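Local atomic coordinates of exodeoxyribonuclease III (Methanosarcina mazei, PDB entry 5J8N), a protein that probably cleaves DNA at abasic sites and trims double-stranded DNA from its 3' ends, using magnesium or manganese ions. Residues G201-R213 and I239-V251. The protein carries 3 engineered substitutions. Residues are numbered along the deposited sequence; the frame is centred on the assembly and turned at random. Where two conformers were deposited one is given.
Sequences GNYSWWSYRTGAR and IYPEIMGSDHCPV. Engineered in segment 201-213: Tyr208 (natural residue Met).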
ATOM      1  N   GLY A 201      -0.608 -18.211   7.065  1.00 16.21           N
ATOM      2  CA  GLY A 201      -1.471 -18.467   5.923  1.00 16.15           C
ATOM      3  C   GLY A 201      -2.208 -17.268   5.381  1.00 16.30           C
ATOM      4  O   GLY A 201      -3.040 -17.385   4.483  1.00 17.84           O
ATOM      5  N   ASN A 202      -1.895 -16.095   5.921  1.00 14.31           N
ATOM      6  CA  ASN A 202      -2.529 -14.844   5.549  1.00 13.83           C
ATOM      7  C   ASN A 202      -1.599 -14.034   4.662  1.00 13.70           C
ATOM      8  O   ASN A 202      -0.596 -13.459   5.145  1.00 13.86           O
ATOM      9  CB  ASN A 202      -2.885 -14.065   6.817  1.00 14.47           C
ATOM     10  CG  ASN A 202      -4.087 -14.641   7.505  1.00 15.31           C
ATOM     11  OD1 ASN A 202      -5.163 -14.714   6.901  1.00 17.56           O
ATOM     12  ND2 ASN A 202      -3.924 -15.096   8.759  1.00 15.37           N
ATOM     13  N   TYR A 203      -1.893 -14.079   3.343  1.00 13.19           N
ATOM     14  CA  TYR A 203      -1.019 -13.490   2.351  1.00 11.78           C
ATOM     15  C   TYR A 203      -1.767 -12.520   1.473  1.00 11.48           C
ATOM     16  O   TYR A 203      -3.002 -12.549   1.378  1.00 12.20           O
ATOM     17  CB  TYR A 203      -0.403 -14.612   1.489  1.00 12.92           C
ATOM     18  CG  TYR A 203       0.212 -15.725   2.286  1.00 13.50           C
ATOM     19  CD1 TYR A 203       1.124 -15.460   3.307  1.00 13.77           C
ATOM     20  CD2 TYR A 203      -0.114 -17.056   2.028  1.00 14.24           C
ATOM     21  CE1 TYR A 203       1.675 -16.488   4.058  1.00 14.05           C
ATOM     22  CE2 TYR A 203       0.447 -18.113   2.750  1.00 13.94           C
ATOM     23  CZ  TYR A 203       1.327 -17.815   3.771  1.00 15.89           C
ATOM     24  OH  TYR A 203       1.840 -18.839   4.530  1.00 17.02           O
ATOM     25  N   SER A 204      -1.021 -11.697   0.742  1.00 11.23           N
ATOM     26  CA  SER A 204      -1.655 -10.718  -0.156  1.00 10.62           C
ATOM     27  C   SER A 204      -1.055 -10.759  -1.540  1.00 11.94           C
ATOM     28  O   SER A 204      -1.423  -9.934  -2.372  1.00 11.44           O
ATOM     29  CB  SER A 204      -1.546  -9.281   0.411  1.00 11.32           C
ATOM     30  OG  SER A 204      -0.158  -8.883   0.442  1.00 11.46           O
ATOM     31  N   TRP A 205      -0.123 -11.665  -1.807  1.00 11.31           N
ATOM     32  CA  TRP A 205       0.520 -11.808  -3.133  1.00 11.54           C
ATOM     33  C   TRP A 205       0.817 -13.256  -3.391  1.00 11.01           C
ATOM     34  O   TRP A 205       1.231 -13.993  -2.484  1.00 11.65           O
ATOM     35  CB  TRP A 205       1.856 -10.993  -3.178  1.00 11.98           C
ATOM     36  CG  TRP A 205       2.537 -11.167  -4.500  1.00 11.64           C
ATOM     37  CD1 TRP A 205       2.309 -10.435  -5.667  1.00 12.63           C
ATOM     38  CD2 TRP A 205       3.524 -12.165  -4.859  1.00 12.84           C
ATOM     39  NE1 TRP A 205       3.090 -10.929  -6.701  1.00 12.72           N
ATOM     40  CE2 TRP A 205       3.823 -12.006  -6.258  1.00 12.27           C
ATOM     41  CE3 TRP A 205       4.141 -13.222  -4.162  1.00 14.06           C
ATOM     42  CZ2 TRP A 205       4.741 -12.793  -6.924  1.00 14.43           C
ATOM     43  CZ3 TRP A 205       5.031 -14.040  -4.866  1.00 14.19           C
ATOM     44  CH2 TRP A 205       5.327 -13.807  -6.227  1.00 16.09           C
ATOM     45  N   TRP A 206       0.610 -13.650  -4.648  1.00 11.07           N
ATOM     46  CA  TRP A 206       0.958 -14.991  -5.097  1.00 11.80           C
ATOM     47  C   TRP A 206       1.508 -14.895  -6.499  1.00 12.99           C
ATOM     48  O   TRP A 206       1.027 -14.063  -7.295  1.00 14.72           O
ATOM     49  CB  TRP A 206      -0.248 -15.965  -5.136  1.00 12.68           C
ATOM     50  CG  TRP A 206      -1.062 -16.020  -3.837  1.00 12.26           C
ATOM     51  CD1 TRP A 206      -1.028 -17.004  -2.921  1.00 12.93           C
ATOM     52  CD2 TRP A 206      -2.010 -15.054  -3.368  1.00 11.74           C
ATOM     53  NE1 TRP A 206      -1.891 -16.719  -1.866  1.00 13.60           N
ATOM     54  CE2 TRP A 206      -2.503 -15.522  -2.142  1.00 13.46           C
ATOM     55  CE3 TRP A 206      -2.491 -13.833  -3.885  1.00 12.91           C
ATOM     56  CZ2 TRP A 206      -3.466 -14.838  -1.424  1.00 13.32           C
ATOM     57  CZ3 TRP A 206      -3.442 -13.128  -3.149  1.00 13.86           C
ATOM     58  CH2 TRP A 206      -3.916 -13.658  -1.924  1.00 13.66           C
ATOM     59  N   SER A 207       2.482 -15.734  -6.823  1.00 13.88           N
ATOM     60  CA  SER A 207       2.979 -15.825  -8.188  1.00 15.50           C
ATOM     61  C   SER A 207       1.814 -16.179  -9.129  1.00 14.97           C
ATOM     62  O   SER A 207       0.866 -16.860  -8.757  1.00 14.78           O
ATOM     63  CB  SER A 207       4.062 -16.905  -8.235  1.00 18.34           C
ATOM     64  OG  SER A 207       4.494 -17.130  -9.593  1.00 21.56           O
ATOM     65  N   TYR A 208       1.917 -15.730 -10.383  1.00 13.97           N
ATOM     66  CA  TYR A 208       1.024 -16.226 -11.437  1.00 14.79           C
ATOM     67  C   TYR A 208       1.355 -17.626 -11.901  1.00 16.55           C
ATOM     68  O   TYR A 208       0.673 -18.183 -12.760  1.00 18.65           O
ATOM     69  CB  TYR A 208       1.090 -15.296 -12.635  1.00 16.26           C
ATOM     70  CG  TYR A 208       0.450 -13.929 -12.523  1.00 16.68           C
ATOM     71  CD1 TYR A 208      -0.915 -13.768 -12.499  1.00 22.21           C
ATOM     72  CD2 TYR A 208       1.251 -12.802 -12.531  1.00 17.06           C
ATOM     73  CE1 TYR A 208      -1.482 -12.433 -12.454  1.00 17.91           C
ATOM     74  CE2 TYR A 208       0.734 -11.494 -12.514  1.00 19.57           C
ATOM     75  CZ  TYR A 208      -0.636 -11.347 -12.476  1.00 15.75           C
ATOM     76  OH  TYR A 208      -1.152 -10.066 -12.503  1.00 19.48           O
ATOM     77  N   ARG A 209       2.407 -18.239 -11.367  1.00 16.01           N
ATOM     78  CA  ARG A 209       2.739 -19.627 -11.676  0.52 17.18           C
ATOM     79  C   ARG A 209       1.507 -20.491 -11.460  1.00 17.73           C
ATOM     80  O   ARG A 209       0.781 -20.300 -10.445  1.00 17.27           O
ATOM     81  CB  ARG A 209       3.882 -20.141 -10.784  0.52 22.34           C
ATOM     82  CG  ARG A 209       5.294 -19.694 -11.138  0.52 24.72           C
ATOM     83  CD  ARG A 209       6.311 -20.224 -10.075  0.52 29.16           C
ATOM     84  NE  ARG A 209       5.961 -19.801  -8.710  0.52 32.65           N
ATOM     85  CZ  ARG A 209       5.350 -20.577  -7.810  0.52 29.48           C
ATOM     86  NH1 ARG A 209       5.052 -20.092  -6.596  0.52 16.97           N
ATOM     87  NH2 ARG A 209       5.025 -21.831  -8.130  0.52 33.20           N
ATOM     88  N   THR A 210       1.271 -21.440 -12.344  1.00 19.82           N
ATOM     89  CA  THR A 210       0.024 -22.190 -12.305  1.00 19.07           C
ATOM     90  C   THR A 210      -0.209 -22.798 -10.928  1.00 19.09           C
ATOM     91  O   THR A 210       0.644 -23.507 -10.429  1.00 20.67           O
ATOM     92  CB  THR A 210       0.036 -23.271 -13.389  1.00 22.58           C
ATOM     93  OG1 THR A 210       0.183 -22.641 -14.678  1.00 25.03           O
ATOM     94  CG2 THR A 210      -1.231 -24.131 -13.360  1.00 22.89           C
ATOM     95  N   GLY A 211      -1.376 -22.512 -10.375  1.00 19.44           N
ATOM     96  CA  GLY A 211      -1.820 -23.092  -9.103  1.00 20.33           C
ATOM     97  C   GLY A 211      -1.245 -22.451  -7.847  1.00 19.65           C
ATOM     98  O   GLY A 211      -1.651 -22.832  -6.745  1.00 18.97           O
ATOM     99  N   ALA A 212      -0.339 -21.484  -7.947  1.00 15.78           N
ATOM    100  CA  ALA A 212       0.249 -20.954  -6.743  1.00 15.97           C
ATOM    101  C   ALA A 212      -0.770 -20.292  -5.873  1.00 15.42           C
ATOM    102  O   ALA A 212      -0.779 -20.483  -4.637  1.00 16.80           O
ATOM    103  CB  ALA A 212       1.371 -19.977  -7.052  1.00 16.67           C
ATOM    104  N   ARG A 213      -1.651 -19.481  -6.459  1.00 13.45           N
ATOM    105  CA  ARG A 213      -2.663 -18.823  -5.627  1.00 14.29           C
ATOM    106  C   ARG A 213      -3.687 -19.830  -5.070  1.00 15.97           C
ATOM    107  O   ARG A 213      -4.010 -19.770  -3.877  1.00 15.33           O
ATOM    108  CB  ARG A 213      -3.367 -17.698  -6.405  1.00 16.16           C
ATOM    109  CG  ARG A 213      -4.366 -16.897  -5.545  1.00 12.92           C
ATOM    110  CD  ARG A 213      -4.749 -15.611  -6.253  1.00 13.02           C
ATOM    111  NE  ARG A 213      -5.680 -14.837  -5.446  1.00 13.96           N
ATOM    112  CZ  ARG A 213      -5.971 -13.556  -5.674  1.00 11.12           C
ATOM    113  NH1 ARG A 213      -5.467 -12.967  -6.716  1.00 12.84           N
ATOM    114  NH2 ARG A 213      -6.796 -12.898  -4.877  1.00 12.00           N
ATOM    115  N   ILE A 239      -7.621  -8.766   5.077  1.00 12.08           N
ATOM    116  CA  ILE A 239      -7.045  -9.106   3.791  1.00 11.53           C
ATOM    117  C   ILE A 239      -8.237  -9.641   3.013  1.00 12.55           C
ATOM    118  O   ILE A 239      -9.125 -10.289   3.554  1.00 12.42           O
ATOM    119  CB  ILE A 239      -5.913 -10.128   3.897  1.00 12.07           C
ATOM    120  CG1 ILE A 239      -4.817  -9.569   4.803  1.00 13.67           C
ATOM    121  CG2 ILE A 239      -5.326 -10.451   2.531  1.00 12.49           C
ATOM    122  CD1 ILE A 239      -3.808 -10.650   5.186  1.00 14.98           C
ATOM    123  N   TYR A 240      -8.245  -9.341   1.702  1.00 11.20           N
ATOM    124  CA  TYR A 240      -9.375  -9.713   0.823  1.00 11.08           C
ATOM    125  C   TYR A 240      -8.970 -10.704  -0.282  1.00 11.26           C
ATOM    126  O   TYR A 240      -8.931 -10.346  -1.471  1.00 11.49           O
ATOM    127  CB  TYR A 240      -9.964  -8.423   0.164  1.00 12.70           C
ATOM    128  CG  TYR A 240     -10.605  -7.469   1.130  1.00 12.92           C
ATOM    129  CD1 TYR A 240      -9.834  -6.505   1.794  1.00 13.58           C
ATOM    130  CD2 TYR A 240     -11.976  -7.476   1.323  1.00 12.38           C
ATOM    131  CE1 TYR A 240     -10.461  -5.610   2.678  1.00 13.67           C
ATOM    132  CE2 TYR A 240     -12.563  -6.613   2.237  1.00 14.64           C
ATOM    133  CZ  TYR A 240     -11.799  -5.679   2.873  1.00 15.29           C
ATOM    134  OH  TYR A 240     -12.447  -4.768   3.747  1.00 16.99           O
ATOM    135  N   PRO A 241      -8.633 -11.929   0.098  1.00 12.07           N
ATOM    136  CA  PRO A 241      -8.114 -12.883  -0.885  1.00 13.68           C
ATOM    137  C   PRO A 241      -9.163 -13.285  -1.932  1.00 12.83           C
ATOM    138  O   PRO A 241      -8.790 -13.881  -2.961  1.00 13.56           O
ATOM    139  CB  PRO A 241      -7.677 -14.089  -0.012  1.00 13.30           C
ATOM    140  CG  PRO A 241      -8.532 -13.990   1.225  1.00 15.02           C
ATOM    141  CD  PRO A 241      -8.721 -12.507   1.451  1.00 13.02           C
ATOM    142  N   GLU A 242     -10.423 -12.973  -1.698  1.00 12.27           N
ATOM    143  CA  GLU A 242     -11.490 -13.289  -2.655  1.00 14.04           C
ATOM    144  C   GLU A 242     -11.528 -12.283  -3.801  1.00 12.50           C
ATOM    145  O   GLU A 242     -12.234 -12.539  -4.771  1.00 14.76           O
ATOM    146  CB  GLU A 242     -12.872 -13.373  -1.953  1.00 14.39           C
ATOM    147  CG  GLU A 242     -13.436 -12.000  -1.468  1.00 13.33           C
ATOM    148  CD  GLU A 242     -12.921 -11.487  -0.121  1.00 15.43           C
ATOM    149  OE1 GLU A 242     -13.593 -10.628   0.473  1.00 15.26           O
ATOM    150  OE2 GLU A 242     -11.865 -11.934   0.372  1.00 14.55           O
ATOM    151  N   ILE A 243     -10.775 -11.201  -3.749  1.00 12.52           N
ATOM    152  CA  ILE A 243     -10.806 -10.203  -4.824  1.00 11.97           C
ATOM    153  C   ILE A 243      -9.701 -10.492  -5.824  1.00 12.19           C
ATOM    154  O   ILE A 243      -8.514 -10.454  -5.471  1.00 12.23           O
ATOM    155  CB  ILE A 243     -10.679  -8.780  -4.258  1.00 12.35           C
ATOM    156  CG1 ILE A 243     -11.896  -8.530  -3.359  1.00 14.01           C
ATOM    157  CG2 ILE A 243     -10.583  -7.728  -5.426  1.00 14.00           C
ATOM    158  CD1 ILE A 243     -11.961  -7.183  -2.730  1.00 16.97           C
ATOM    159  N   MET A 244     -10.102 -10.823  -7.044  1.00 12.68           N
ATOM    160  CA  MET A 244      -9.226 -11.301  -8.131  1.00 12.41           C
ATOM    161  C   MET A 244      -8.849 -10.152  -9.030  1.00 14.98           C
ATOM    162  O   MET A 244      -9.398  -9.068  -8.928  1.00 15.39           O
ATOM    163  CB  MET A 244      -9.946 -12.407  -8.933  1.00 14.37           C
ATOM    164  CG  MET A 244     -10.498 -13.553  -8.034  1.00 14.82           C
ATOM    165  SD  MET A 244      -9.236 -14.294  -6.989  1.00 18.95           S
ATOM    166  CE  MET A 244      -8.194 -15.226  -8.008  1.00 24.84           C
ATOM    167  N   GLY A 245      -7.931 -10.443  -9.937  1.00 13.12           N
ATOM    168  CA  GLY A 245      -7.599  -9.510 -11.014  1.00 13.96           C
ATOM    169  C   GLY A 245      -6.167  -9.002 -11.014  1.00 13.26           C
ATOM    170  O   GLY A 245      -5.770  -8.374 -11.997  1.00 16.17           O
ATOM    171  N   SER A 246      -5.442  -9.281  -9.957  1.00 11.99           N
ATOM    172  CA  SER A 246      -4.059  -8.880  -9.876  1.00 10.60           C
ATOM    173  C   SER A 246      -3.248 -10.003  -9.235  1.00 12.79           C
ATOM    174  O   SER A 246      -3.824 -10.994  -8.715  1.00 13.38           O
ATOM    175  CB  SER A 246      -3.971  -7.615  -9.012  1.00 11.82           C
ATOM    176  OG  SER A 246      -2.623  -7.218  -8.724  1.00 11.71           O
ATOM    177  N   ASP A 247      -1.924  -9.906  -9.239  1.00 11.19           N
ATOM    178  CA  ASP A 247      -1.128 -10.855  -8.445  1.00 11.93           C
ATOM    179  C   ASP A 247      -1.218 -10.571  -6.965  1.00 12.47           C
ATOM    180  O   ASP A 247      -0.949 -11.469  -6.193  1.00 13.02           O
ATOM    181  CB  ASP A 247       0.356 -10.911  -8.921  1.00 13.01           C
ATOM    182  CG  ASP A 247       1.057  -9.560  -9.011  1.00 12.28           C
ATOM    183  OD1 ASP A 247       0.443  -8.466  -9.019  1.00 12.02           O
ATOM    184  OD2 ASP A 247       2.326  -9.612  -9.082  1.00 13.52           O
ATOM    185  N   HIS A 248      -1.551  -9.335  -6.573  1.00 10.54           N
ATOM    186  CA  HIS A 248      -1.867  -9.019  -5.181  1.00 10.62           C
ATOM    187  C   HIS A 248      -3.382  -9.060  -4.975  1.00 11.82           C
ATOM    188  O   HIS A 248      -4.149  -8.847  -5.931  1.00 11.37           O
ATOM    189  CB  HIS A 248      -1.430  -7.606  -4.790  1.00 11.08           C
ATOM    190  CG  HIS A 248       0.041  -7.365  -4.874  1.00 10.81           C
ATOM    191  ND1 HIS A 248       0.810  -7.101  -3.757  1.00 11.10           N
ATOM    192  CD2 HIS A 248       0.862  -7.287  -5.945  1.00 12.23           C
ATOM    193  CE1 HIS A 248       2.056  -6.871  -4.147  1.00 12.45           C
ATOM    194  NE2 HIS A 248       2.110  -6.999  -5.459  1.00 12.78           N
ATOM    195  N   CYS A 249      -3.797  -9.279  -3.729  1.00 11.26           N
ATOM    196  CA  CYS A 249      -5.184  -8.965  -3.351  1.00 11.73           C
ATOM    197  C   CYS A 249      -5.192  -7.748  -2.466  1.00  9.75           C
ATOM    198  O   CYS A 249      -4.157  -7.345  -1.937  1.00 11.77           O
ATOM    199  CB  CYS A 249      -5.867 -10.170  -2.648  1.00 11.14           C
ATOM    200  SG  CYS A 249      -5.279 -10.475  -0.965  1.00 12.02           S
ATOM    201  N   PRO A 250      -6.340  -7.138  -2.253  1.00  9.95           N
ATOM    202  CA  PRO A 250      -6.401  -5.946  -1.395  1.00 10.73           C
ATOM    203  C   PRO A 250      -6.227  -6.272   0.068  1.00 10.24           C
ATOM    204  O   PRO A 250      -6.452  -7.416   0.500  1.00 10.78           O
ATOM    205  CB  PRO A 250      -7.830  -5.388  -1.632  1.00 10.83           C
ATOM    206  CG  PRO A 250      -8.283  -6.033  -2.943  1.00 11.71           C
ATOM    207  CD  PRO A 250      -7.631  -7.400  -2.933  1.00 11.08           C
ATOM    208  N   VAL A 251      -5.893  -5.231   0.815  1.00 10.51           N
ATOM    209  CA  VAL A 251      -5.922  -5.208   2.261  1.00 10.64           C
ATOM    210  C   VAL A 251      -6.665  -3.990   2.729  1.00 11.88           C
ATOM    211  O   VAL A 251      -6.957  -3.086   1.936  1.00 12.39           O
ATOM    212  CB  VAL A 251      -4.453  -5.237   2.854  1.00 11.06           C
ATOM    213  CG1 VAL A 251      -3.712  -6.482   2.402  1.00 13.32           C
ATOM    214  CG2 VAL A 251      -3.662  -3.991   2.453  1.00 12.18           C
TER
HETATM  215  O   HOH W   1      -3.802 -10.091 -13.166  1.00 25.20           O
HETATM  216  O   HOH W   2      -6.329 -10.173  -7.067  1.00 11.87           O
HETATM  217  O   HOH W   3      -7.198 -16.179  -3.326  1.00 17.78           O
HETATM  218  O   HOH W   4      -3.882 -13.802  -9.072  1.00 19.32           O
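The loop between strands 234-239 and 251-256, which carries Asp247, a predicted magnesium ligand, and His248, the predicted proton acceptor, lies against segment 201-213 through a single beta bridge between Trp205 and His248. Two backbone bonds secure it: Cys249 N to Ser204 O (2.8 Å) and Trp206 N to Asp247 O (3.1 Å). Trp205 NE1 reaches Asp247 OD2 (2.8 Å) because chi1 of 178° swings the indole away from the backbone N; the oxygen lies in the indole plane but is met from above the carboxylate plane. The same indole points its CD1 edge at the face of His248, whose ND1 is hydrogen-bonded to Asp222. The engineered Tyr208 lays one ring face over Asp247 CB and bonds through OH to the magnesium ligand Asn12.

Nearer the Pro241-Met244 part of the loop, extended Arg213 slides its guanidinium between Trp206 CZ3 on one face and Met244 SD on the other. Its NH2 grips two loop carbonyls, Pro241 O (2.9 Å) and Ile243 O (3.0 Å), each from above the carbonyl plane, while a water links NE to the same Pro241 O and another carries NH1 to Ser246 O. A leucine in its place would probably leave both carbonyls without this donor and the loop freer to shift. Cys249 SG meets the Trp206 edge at CH2 (3.6 Å). An Asp-His pair on such a loop, with the histidine backed by a second aspartate, is characteristic of the DNase I-like active site of AP/ExoA nucleases.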